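Local structure of Crov588 (6NYR) at residues A[11-14]-A[15-19]; A[79-82]-A[83-87]; A[101-104]-A[105-108]; A[190-193]-A[194-198]; A[520-523]-A[524-528]. The protein is of unknown function but folds into a ring-shaped leucine-rich-repeat solenoid of FNIP repeats, a family scaffold often used to bind other proteins. All coordinates share one frame; numbering follows the deposited sequence.

Interaction 1. Residues A[11-14]-A[15-19]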
# COMPACT_ATOMS: atom_id res chain seq x y z
N LEU A 11 -16.11 -15.69 -5.71
CA LEU A 11 -16.17 -15.55 -7.16
C LEU A 11 -16.49 -14.10 -7.51
O LEU A 11 -17.47 -13.54 -7.01
CB LEU A 11 -17.22 -16.48 -7.77
CG LEU A 11 -17.39 -16.39 -9.28
CD1 LEU A 11 -17.90 -17.71 -9.85
CD2 LEU A 11 -18.34 -15.26 -9.66
N THR A 12 -15.66 -13.50 -8.36
CA THR A 12 -15.83 -12.12 -8.80
C THR A 12 -16.04 -12.11 -10.31
O THR A 12 -15.17 -12.56 -11.06
CB THR A 12 -14.60 -11.28 -8.43
OG1 THR A 12 -14.34 -11.39 -7.03
CG2 THR A 12 -14.83 -9.81 -8.79
N PHE A 13 -17.19 -11.60 -10.75
CA PHE A 13 -17.41 -11.41 -12.17
C PHE A 13 -16.59 -10.22 -12.68
O PHE A 13 -16.03 -9.43 -11.90
CB PHE A 13 -18.88 -11.20 -12.48
CG PHE A 13 -19.70 -12.45 -12.44
CD1 PHE A 13 -20.25 -12.90 -11.25
CD2 PHE A 13 -19.93 -13.18 -13.59
CE1 PHE A 13 -21.01 -14.05 -11.21
CE2 PHE A 13 -20.69 -14.33 -13.56
CZ PHE A 13 -21.23 -14.77 -12.37
N ASN A 14 -16.51 -10.09 -14.00
CA ASN A 14 -15.80 -8.97 -14.60
C ASN A 14 -16.47 -7.67 -14.20
O ASN A 14 -17.67 -7.63 -13.91
CB ASN A 14 -15.78 -9.14 -16.13
CG ASN A 14 -14.49 -8.65 -16.75
OD1 ASN A 14 -13.68 -9.46 -17.21
ND2 ASN A 14 -14.32 -7.33 -16.85
N ASN A 15 -15.70 -6.59 -14.18
CA ASN A 15 -16.30 -5.29 -13.91
C ASN A 15 -17.14 -4.81 -15.09
O ASN A 15 -17.92 -3.87 -14.94
CB ASN A 15 -15.24 -4.25 -13.58
CG ASN A 15 -15.84 -2.96 -13.03
OD1 ASN A 15 -16.03 -1.99 -13.77
ND2 ASN A 15 -16.18 -2.97 -11.75
N GLU A 16 -17.00 -5.47 -16.24
CA GLU A 16 -17.78 -5.16 -17.43
C GLU A 16 -18.80 -6.25 -17.73
O GLU A 16 -19.50 -6.18 -18.75
CB GLU A 16 -16.84 -4.99 -18.63
CG GLU A 16 -15.74 -3.97 -18.42
CD GLU A 16 -16.26 -2.54 -18.39
OE1 GLU A 16 -17.06 -2.18 -19.28
OE2 GLU A 16 -15.86 -1.79 -17.48
N PHE A 17 -18.92 -7.24 -16.83
CA PHE A 17 -19.75 -8.41 -17.08
C PHE A 17 -21.21 -8.04 -16.91
O PHE A 17 -21.63 -7.60 -15.84
CB PHE A 17 -19.37 -9.54 -16.12
CG PHE A 17 -20.27 -10.75 -16.21
CD1 PHE A 17 -19.92 -11.84 -16.99
CD2 PHE A 17 -21.46 -10.80 -15.50
CE1 PHE A 17 -20.75 -12.95 -17.07
CE2 PHE A 17 -22.29 -11.90 -15.58
CZ PHE A 17 -21.94 -12.98 -16.37
N ASN A 18 -21.99 -8.21 -17.97
CA ASN A 18 -23.42 -7.92 -17.98
C ASN A 18 -24.07 -8.95 -18.91
O ASN A 18 -24.53 -8.64 -20.01
CB ASN A 18 -23.73 -6.49 -18.42
CG ASN A 18 -25.18 -6.12 -18.18
OD1 ASN A 18 -25.90 -6.80 -17.45
ND2 ASN A 18 -25.61 -5.03 -18.80
N ASP A 19 -24.11 -10.20 -18.47
CA ASP A 19 -24.73 -11.28 -19.21
C ASP A 19 -25.73 -12.02 -18.33
O ASP A 19 -25.49 -12.19 -17.13
CB ASP A 19 -23.67 -12.27 -19.72
CG ASP A 19 -22.95 -11.79 -20.96
OD1 ASP A 19 -23.57 -11.04 -21.75
OD2 ASP A 19 -21.78 -12.16 -21.15

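Interaction 2. Residues A[79-82]-A[83-87]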
# COMPACT_ATOMS: atom_id res chain seq x y z
N ILE A 79 -26.22 -9.48 1.90
CA ILE A 79 -26.33 -8.88 0.58
C ILE A 79 -26.13 -7.38 0.70
O ILE A 79 -26.69 -6.73 1.59
CB ILE A 79 -27.67 -9.20 -0.11
CG1 ILE A 79 -27.63 -8.70 -1.56
CG2 ILE A 79 -28.83 -8.55 0.63
CD1 ILE A 79 -28.70 -9.26 -2.44
N TYR A 80 -25.33 -6.83 -0.20
CA TYR A 80 -24.97 -5.41 -0.20
C TYR A 80 -25.27 -4.83 -1.57
O TYR A 80 -24.72 -5.29 -2.58
CB TYR A 80 -23.49 -5.24 0.15
CG TYR A 80 -23.07 -6.03 1.38
CD1 TYR A 80 -23.08 -5.45 2.64
CD2 TYR A 80 -22.68 -7.36 1.28
CE1 TYR A 80 -22.70 -6.16 3.76
CE2 TYR A 80 -22.31 -8.08 2.40
CZ TYR A 80 -22.32 -7.48 3.64
OH TYR A 80 -21.94 -8.19 4.75
N TYR A 81 -26.15 -3.84 -1.61
CA TYR A 81 -26.58 -3.23 -2.86
C TYR A 81 -25.82 -1.93 -3.13
O TYR A 81 -25.19 -1.35 -2.25
CB TYR A 81 -28.09 -2.97 -2.85
CG TYR A 81 -28.96 -4.21 -2.93
CD1 TYR A 81 -29.11 -4.89 -4.12
CD2 TYR A 81 -29.64 -4.68 -1.81
CE1 TYR A 81 -29.90 -6.02 -4.21
CE2 TYR A 81 -30.44 -5.81 -1.89
CZ TYR A 81 -30.57 -6.47 -3.09
OH TYR A 81 -31.36 -7.59 -3.18
N GLY A 82 -25.93 -1.47 -4.38
CA GLY A 82 -25.13 -0.39 -4.89
C GLY A 82 -25.91 0.89 -5.13
O GLY A 82 -27.00 1.11 -4.58
N ILE A 83 -25.36 1.73 -6.01
CA ILE A 83 -25.78 3.13 -6.09
C ILE A 83 -27.11 3.30 -6.80
O ILE A 83 -27.85 4.24 -6.50
CB ILE A 83 -24.67 3.94 -6.78
CG1 ILE A 83 -24.95 5.45 -6.66
CG2 ILE A 83 -24.57 3.56 -8.25
CD1 ILE A 83 -24.69 6.00 -5.28
N TYR A 84 -27.44 2.43 -7.74
CA TYR A 84 -28.62 2.61 -8.57
C TYR A 84 -29.80 1.75 -8.12
O TYR A 84 -30.88 1.83 -8.73
CB TYR A 84 -28.28 2.29 -10.03
CG TYR A 84 -27.55 3.39 -10.77
CD1 TYR A 84 -28.03 4.70 -10.77
CD2 TYR A 84 -26.38 3.13 -11.48
CE1 TYR A 84 -27.37 5.71 -11.46
CE2 TYR A 84 -25.72 4.14 -12.17
CZ TYR A 84 -26.22 5.42 -12.15
OH TYR A 84 -25.55 6.41 -12.83
N LYS A 85 -29.65 0.96 -7.06
CA LYS A 85 -30.69 0.03 -6.65
C LYS A 85 -31.73 0.72 -5.77
O LYS A 85 -31.38 1.40 -4.80
CB LYS A 85 -30.07 -1.15 -5.90
CG LYS A 85 -31.07 -2.19 -5.40
CD LYS A 85 -31.82 -2.85 -6.55
CE LYS A 85 -32.68 -4.02 -6.05
NZ LYS A 85 -34.12 -3.67 -5.90
N ASN A 86 -33.00 0.53 -6.11
CA ASN A 86 -34.13 0.97 -5.32
C ASN A 86 -34.78 -0.23 -4.65
O ASN A 86 -34.47 -1.39 -4.95
CB ASN A 86 -35.15 1.71 -6.19
CG ASN A 86 -36.04 2.65 -5.40
OD1 ASN A 86 -36.14 2.55 -4.18
ND2 ASN A 86 -36.69 3.57 -6.10
N HIS A 87 -35.71 0.04 -3.73
CA HIS A 87 -36.50 -1.01 -3.12
C HIS A 87 -37.94 -0.53 -2.93
O HIS A 87 -38.19 0.64 -2.65
CB HIS A 87 -35.96 -1.45 -1.74
CG HIS A 87 -34.57 -1.98 -1.77
ND1 HIS A 87 -34.25 -3.22 -2.29
CD2 HIS A 87 -33.40 -1.45 -1.34
CE1 HIS A 87 -32.95 -3.42 -2.19
NE2 HIS A 87 -32.41 -2.36 -1.61

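Interaction 3. Residues A[101-104]-A[105-108]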
# COMPACT_ATOMS: atom_id res chain seq x y z
N LYS A 101 -26.88 -9.64 7.40
CA LYS A 101 -26.16 -8.42 7.06
C LYS A 101 -26.75 -7.85 5.78
O LYS A 101 -26.92 -8.57 4.80
CB LYS A 101 -24.67 -8.71 6.91
CG LYS A 101 -24.07 -9.39 8.13
CD LYS A 101 -22.56 -9.22 8.16
CE LYS A 101 -21.96 -9.88 9.38
NZ LYS A 101 -20.49 -9.66 9.44
N LEU A 102 -27.04 -6.56 5.80
CA LEU A 102 -27.75 -5.93 4.70
C LEU A 102 -27.29 -4.50 4.53
O LEU A 102 -27.27 -3.73 5.50
CB LEU A 102 -29.26 -5.97 4.94
CG LEU A 102 -30.17 -5.11 4.05
CD1 LEU A 102 -30.19 -5.61 2.63
CD2 LEU A 102 -31.58 -5.07 4.65
N LYS A 103 -26.94 -4.14 3.30
CA LYS A 103 -26.84 -2.74 2.89
C LYS A 103 -27.92 -2.48 1.84
O LYS A 103 -27.95 -3.14 0.80
CB LYS A 103 -25.47 -2.39 2.33
CG LYS A 103 -25.40 -0.91 1.93
CD LYS A 103 -24.14 -0.55 1.17
CE LYS A 103 -24.22 0.86 0.61
NZ LYS A 103 -25.33 1.03 -0.38
N LEU A 104 -28.79 -1.52 2.13
CA LEU A 104 -29.84 -1.15 1.20
C LEU A 104 -29.27 -0.37 0.01
O LEU A 104 -28.20 0.24 0.09
CB LEU A 104 -30.89 -0.29 1.91
CG LEU A 104 -31.61 -0.97 3.07
CD1 LEU A 104 -32.41 0.03 3.88
CD2 LEU A 104 -32.51 -2.08 2.54
N GLY A 105 -30.00 -0.42 -1.10
CA GLY A 105 -29.64 0.40 -2.24
C GLY A 105 -29.70 1.88 -1.91
O GLY A 105 -30.42 2.31 -1.01
N ASP A 106 -28.94 2.67 -2.66
CA ASP A 106 -28.80 4.09 -2.36
C ASP A 106 -29.99 4.92 -2.82
O ASP A 106 -30.15 6.05 -2.35
CB ASP A 106 -27.52 4.63 -2.99
CG ASP A 106 -26.27 4.07 -2.34
OD1 ASP A 106 -26.30 3.80 -1.12
OD2 ASP A 106 -25.26 3.88 -3.05
N VAL A 107 -30.82 4.40 -3.72
CA VAL A 107 -32.01 5.14 -4.11
C VAL A 107 -33.10 5.05 -3.04
O VAL A 107 -33.86 6.01 -2.85
CB VAL A 107 -32.57 4.64 -5.46
CG1 VAL A 107 -33.86 5.37 -5.81
CG2 VAL A 107 -31.54 4.81 -6.56
N PHE A 108 -33.18 3.93 -2.32
CA PHE A 108 -34.28 3.70 -1.41
C PHE A 108 -34.44 4.87 -0.45
O PHE A 108 -33.47 5.31 0.19
CB PHE A 108 -34.06 2.42 -0.62
CG PHE A 108 -35.18 2.10 0.32
CD1 PHE A 108 -36.40 1.67 -0.17
CD2 PHE A 108 -35.01 2.22 1.69
CE1 PHE A 108 -37.43 1.36 0.69
CE2 PHE A 108 -36.04 1.92 2.55
CZ PHE A 108 -37.26 1.49 2.05

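Interaction 4. Residues A[190-193]-A[194-198]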
# COMPACT_ATOMS: atom_id res chain seq x y z
N LEU A 190 -19.08 4.65 18.66
CA LEU A 190 -19.98 5.71 18.20
C LEU A 190 -19.19 6.63 17.28
O LEU A 190 -18.15 7.16 17.68
CB LEU A 190 -20.58 6.49 19.36
CG LEU A 190 -21.51 7.66 19.01
CD1 LEU A 190 -22.64 7.23 18.10
CD2 LEU A 190 -22.07 8.31 20.28
N GLU A 191 -19.68 6.82 16.06
CA GLU A 191 -19.06 7.73 15.10
C GLU A 191 -20.10 8.70 14.57
O GLU A 191 -21.10 8.29 13.96
CB GLU A 191 -18.41 6.98 13.94
CG GLU A 191 -17.73 7.92 12.96
CD GLU A 191 -16.92 7.22 11.90
OE1 GLU A 191 -16.70 5.99 12.03
OE2 GLU A 191 -16.49 7.89 10.94
N PHE A 192 -19.87 9.99 14.78
CA PHE A 192 -20.66 11.05 14.17
C PHE A 192 -20.05 11.47 12.84
O PHE A 192 -18.84 11.33 12.61
CB PHE A 192 -20.77 12.26 15.09
CG PHE A 192 -21.62 12.02 16.30
CD1 PHE A 192 -23.00 11.96 16.18
CD2 PHE A 192 -21.05 11.86 17.55
CE1 PHE A 192 -23.79 11.74 17.29
CE2 PHE A 192 -21.83 11.64 18.66
CZ PHE A 192 -23.20 11.58 18.53
N GLY A 193 -20.90 12.00 11.96
CA GLY A 193 -20.50 12.38 10.63
C GLY A 193 -20.23 13.87 10.51
O GLY A 193 -20.14 14.61 11.49
N ARG A 194 -20.13 14.32 9.25
CA ARG A 194 -19.69 15.67 8.95
C ARG A 194 -20.42 16.72 9.78
O ARG A 194 -19.80 17.52 10.49
CB ARG A 194 -19.91 15.96 7.46
CG ARG A 194 -19.02 17.03 6.86
CD ARG A 194 -19.35 17.23 5.39
NE ARG A 194 -20.77 17.56 5.23
CZ ARG A 194 -21.40 17.66 4.06
NH1 ARG A 194 -20.74 17.46 2.93
NH2 ARG A 194 -22.69 17.96 4.03
N ASN A 195 -21.75 16.73 9.70
CA ASN A 195 -22.52 17.89 10.13
C ASN A 195 -23.00 17.82 11.57
O ASN A 195 -23.66 18.77 12.02
CB ASN A 195 -23.74 18.07 9.21
CG ASN A 195 -23.35 18.53 7.82
OD1 ASN A 195 -22.16 18.68 7.52
ND2 ASN A 195 -24.34 18.75 6.97
N PHE A 196 -22.72 16.75 12.30
CA PHE A 196 -23.17 16.69 13.68
C PHE A 196 -22.45 17.75 14.51
O PHE A 196 -21.23 17.69 14.69
CB PHE A 196 -22.94 15.32 14.29
CG PHE A 196 -23.36 15.25 15.73
CD1 PHE A 196 -24.69 15.05 16.07
CD2 PHE A 196 -22.44 15.41 16.74
CE1 PHE A 196 -25.08 14.99 17.39
CE2 PHE A 196 -22.82 15.36 18.07
CZ PHE A 196 -24.15 15.15 18.39
N ASN A 197 -23.21 18.73 15.02
CA ASN A 197 -22.68 19.81 15.85
C ASN A 197 -23.75 20.13 16.90
O ASN A 197 -24.34 21.20 16.93
CB ASN A 197 -22.31 21.03 15.02
CG ASN A 197 -21.57 22.08 15.83
OD1 ASN A 197 -21.06 21.80 16.92
ND2 ASN A 197 -21.52 23.30 15.31
N GLN A 198 -24.00 19.16 17.77
CA GLN A 198 -25.05 19.22 18.78
C GLN A 198 -24.44 19.01 20.15
O GLN A 198 -23.49 18.23 20.30
CB GLN A 198 -26.12 18.16 18.48
CG GLN A 198 -27.56 18.65 18.41
CD GLN A 198 -27.73 19.98 17.72
OE1 GLN A 198 -28.13 20.96 18.35
NE2 GLN A 198 -27.41 20.04 16.43

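Interaction 5. Residues A[520-523]-A[524-528]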
# COMPACT_ATOMS: atom_id res chain seq x y z
N LEU A 520 20.85 -9.30 -13.16
CA LEU A 520 21.49 -8.21 -13.89
C LEU A 520 20.41 -7.39 -14.57
O LEU A 520 19.55 -7.94 -15.28
CB LEU A 520 22.50 -8.73 -14.91
CG LEU A 520 23.28 -7.66 -15.67
CD1 LEU A 520 23.99 -6.71 -14.71
CD2 LEU A 520 24.28 -8.31 -16.62
N ILE A 521 20.45 -6.07 -14.38
CA ILE A 521 19.45 -5.15 -14.90
C ILE A 521 20.18 -4.07 -15.68
O ILE A 521 20.96 -3.31 -15.09
CB ILE A 521 18.61 -4.51 -13.78
CG1 ILE A 521 17.96 -5.58 -12.90
CG2 ILE A 521 17.58 -3.55 -14.38
CD1 ILE A 521 16.79 -6.29 -13.51
N PHE A 522 19.93 -3.99 -16.98
CA PHE A 522 20.48 -2.92 -17.80
C PHE A 522 19.52 -1.74 -17.85
O PHE A 522 18.30 -1.93 -17.88
CB PHE A 522 20.79 -3.41 -19.21
CG PHE A 522 22.04 -4.23 -19.30
CD1 PHE A 522 23.29 -3.63 -19.16
CD2 PHE A 522 21.98 -5.59 -19.52
CE1 PHE A 522 24.44 -4.38 -19.25
CE2 PHE A 522 23.14 -6.35 -19.60
CZ PHE A 522 24.37 -5.74 -19.47
N GLY A 523 20.07 -0.54 -17.86
CA GLY A 523 19.28 0.66 -17.95
C GLY A 523 18.90 1.02 -19.37
O GLY A 523 19.14 0.29 -20.34
N THR A 524 18.29 2.20 -19.50
CA THR A 524 17.75 2.66 -20.77
C THR A 524 18.78 2.56 -21.89
O THR A 524 18.50 2.02 -22.97
CB THR A 524 17.27 4.11 -20.64
OG1 THR A 524 16.18 4.18 -19.71
CG2 THR A 524 16.85 4.69 -21.98
N SER A 525 19.99 3.06 -21.65
CA SER A 525 20.90 3.37 -22.74
C SER A 525 21.81 2.22 -23.14
O SER A 525 22.40 2.28 -24.23
CB SER A 525 21.76 4.58 -22.36
OG SER A 525 20.96 5.73 -22.18
N PHE A 526 21.96 1.19 -22.32
CA PHE A 526 22.93 0.16 -22.63
C PHE A 526 22.63 -0.46 -23.99
O PHE A 526 21.53 -0.96 -24.23
CB PHE A 526 22.95 -0.93 -21.56
CG PHE A 526 23.95 -2.01 -21.86
CD1 PHE A 526 25.30 -1.79 -21.64
CD2 PHE A 526 23.56 -3.23 -22.38
CE1 PHE A 526 26.24 -2.76 -21.93
CE2 PHE A 526 24.48 -4.21 -22.67
CZ PHE A 526 25.83 -3.98 -22.44
N ASN A 527 23.62 -0.43 -24.89
CA ASN A 527 23.46 -1.03 -26.21
C ASN A 527 24.82 -1.47 -26.74
O ASN A 527 25.21 -1.15 -27.86
CB ASN A 527 22.77 -0.05 -27.16
CG ASN A 527 22.35 -0.70 -28.46
OD1 ASN A 527 22.23 -1.92 -28.54
ND2 ASN A 527 22.12 0.11 -29.49
N GLN A 528 25.56 -2.23 -25.94
CA GLN A 528 26.85 -2.76 -26.34
C GLN A 528 26.74 -4.27 -26.54
O GLN A 528 26.05 -4.96 -25.79
CB GLN A 528 27.94 -2.46 -25.31
CG GLN A 528 28.16 -0.97 -25.05
CD GLN A 528 28.52 -0.20 -26.31
OE1 GLN A 528 29.38 -0.61 -27.09
NE2 GLN A 528 27.84 0.92 -26.52

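Interaction 1. Residues A[11-14]-A[15-19]
Phe13 carries its CG opposite its own carbonyl carbon (chi1 -77°), whereas Phe17 sends CG away from its backbone N (chi1 174°), and with these two unlike torsions the rings leave the bend on the same side and meet. Their planes are inclined at 42° and their centroids lie 4.3 Å apart, so the rings meet obliquely. Phe13 CD2 sits above the centre of one face of Phe17 and comes to 3.3 Å from Phe17 CE2. Next to it, Phe13 CE2 approaches Phe17 CZ to 3.4 Å, so CD2 and CE2 of the first ring bear on the face of the second. The backbone N of Asp19 lies nearer the rim on the opposite face of Phe17.

Between the rings the chain reverses in a type I beta turn from Asn14 to Phe17, closed by a hydrogen bond of 3.2 Å from Phe17 N to Asn14 O. At the base of the turn Asn14 CB and Phe17 CB are 3.6 Å apart. The turn follows strand 10-12, and both rings have further aromatic neighbours: Phe13 meets Phe38 with nearly parallel planes, and Phe17 pairs edge to face with Tyr24. Across this bend, cohesion therefore comes chiefly from apolar ring contact and one backbone bond, with the exposed Asn15 and Glu16 at the corners of the turn and the phenylalanines buried beneath.

Interaction 2. Residues A[79-82]-A[83-87]
Tyr81 is met by two side chains of the following loop, Lys85 and His87, each in a different way. The ring of Tyr81 stands with CG opposite its carbonyl carbon (chi1 -71°), and the lysine runs alongside it, pointing the same way. A bend at chi2 (63°) holds the aliphatic part of Lys85 close: its CG lies 3.6 Å from Tyr81 CD1, and its CE is 3.9 Å from Tyr81 CE1. Lys85 NZ is 5.5 Å from the centroid of the Tyr81 ring, at most a weak cation-pi attraction, and its charge is met by a salt bridge to Glu91.

His87 presents an edge to a face of Tyr81 in a T-shaped pair, with planes at 70° and centroids 4.9 Å apart. The leading atom is His87 CE1, 3.5 Å from Tyr81 CE2 and displaced toward the rim. Hydrogen bonding of His87 NE2 with Gly105 N helps fix the turn of the imidazole, and ties it to the next coil. Ile79 CG1 lies over the other face of Tyr81. The contact belongs to the bend after an inner strand of a leucine-rich-repeat solenoid, where a large apolar or aromatic side chain turns into the coil and packs on the loop leading outward.

Interaction 3. Residues A[101-104]-A[105-108]
Lys103 and Asp106 form a local salt bridge round the bend that follows strand 101-103, while Leu104 and Phe108 make an apolar contact inside the coil. The setting is a leucine-rich-repeat solenoid, in which short parallel strands line the inside of the ring and each is followed by a loop running outward; both halves of this contact lie within one FNIP repeat range.

The lysine chain is extended until its last torsion, where a bend (chi4 -62°) turns the ammonium group in toward the backbone of the bend. There Lys103 NZ reaches Asp106 OD1 at 3.0 Å, approaching from above the carboxylate plane, 44° out of it. It also donates to Leu104 O at 3.0 Å, almost in line with the carbonyl bond, and a third bond goes to Tyr81 O of the preceding coil. Asp106 OD1 in turn accepts from Glu128 N of the following coil. The ion pair thus joins three successive coils, and the lysine would probably be kept charged by this run of acceptors.

The apolar pair faces the interior of the coil. Phe108 and Leu104 both pack on Leu92 of helix 89-93, and Phe108 also touches Leu89. Phe108 N makes only a weak bond, 3.5 Å long, to Gly105 O. Between the two apolar side chains the contact is light, with Leu104 CD1 standing 4.0 Å from Phe108 CD2.

Interaction 4. Residues A[190-193]-A[194-198]
Phe192 and Phe196 lay their rings face to face, with planes only 11° from parallel and centroids 3.7 Å apart. The overlap is broad and runs the length of the rings. Near the attachment points Phe192 CD1 lies 3.3 Å from Phe196 CG. At the far end Phe192 CZ is 3.7 Å from Phe196 CZ. The two side chains start from different first torsions, CG of Phe192 lying opposite its carbonyl carbon (chi1 -70°) and that of Phe196 opposite its backbone N (chi1 178°), which bring both rings to the same side of the turn. On its other face Phe196 has the backbone N of Gln198 above the ring centre, and Phe192 continues the aromatic packing onto Phe170, with which it is also almost parallel.

The rings flank a type I beta turn from Gly193 to Phe196, whose closing bond, Phe196 N to Gly193 O at 3.4 Å, is weak. In the leucine-rich-repeat solenoid this is the bend where the chain leaves strand 189-191 on the inner side of the ring and heads outward. Beyond it Asn197 belongs to a series of asparagines hydrogen-bonded from coil to coil, its OD1 accepting from Asn219 N and Gln220 NE2, and its N donating to Asn175 OD1.

On the outside of the turn, directed away from the phenylalanines, Arg194 bends back on its neighbour. Its NE donates to Asn195 OD1 at 2.9 Å; the acceptor lies near the guanidinium plane, while the nitrogen stands above the plane of the asparagine carbonyl. The arginine side chain also touches Trp216 in the next coil.

Interaction 5. Residues A[520-523]-A[524-528]
Phe522 and Phe526 stack across the bend that follows strand 519-521, in a leucine-rich-repeat solenoid whose parallel strands line the inside of the ring. The aromatic contact dominates. It is an offset stack, with centroids 3.8 Å apart and planes at 13°, and the shift brings Phe522 CE1 above the centre of the Phe526 ring while Phe526 CD2 lies nearer the rim of Phe522. Phe522 CE1 is 3.4 Å from Phe526 CE2, and Phe522 CZ is 3.5 Å from the same atom. The two side chains arrive with different first torsions: Phe522 has CG opposite the carbonyl carbon (chi1 -77°), Phe526 has it opposite the backbone N (chi1 -180°). Over the other face of Phe526 lies the backbone N of Gln528, so that ring is held between an aromatic neighbour and the main chain. Phe522 also packs on Leu500 and Leu542.

Polar links run mainly to neighbouring coils. Within the bend, Gly523 O stays 3.6 Å from Phe526 N, and the turn lacks a closing backbone hydrogen bond. Ser525 OG is hydrogen-bonded to His502 O in the preceding coil. Asn505 OD1 accepts from both Asn527 N and Gln528 NE2, and Asn527 OD1 accepts from Asn549 N and Gln550 NE2, a relay of asparagines from coil to coil.

The tightest approach between the rings is made near their attachment points, where Phe522 CD1 comes to 3.2 Å from Phe526 CG.

All five contacts occupy the same place in the solenoid, the bend just after an inner strand, at different points round the ring. Interactions 2 and 3 lie on neighbouring strands, centres about 5 Å apart, and touch directly; interactions 4 and 5 lie on opposite sides of the chain's centre, centres about 57 Å apart. Those two share a nearly parallel phenylalanine pair, which in interaction 1, near the N terminus, is tilted. Around helix 89-93 the chemistry changes: interaction 2 uses tyrosine, lysine and histidine, and interaction 3 an ion pair. Interactions 2 and 3 are buried, whereas 1, 4 and 5 combine buried rings with more exposed turns.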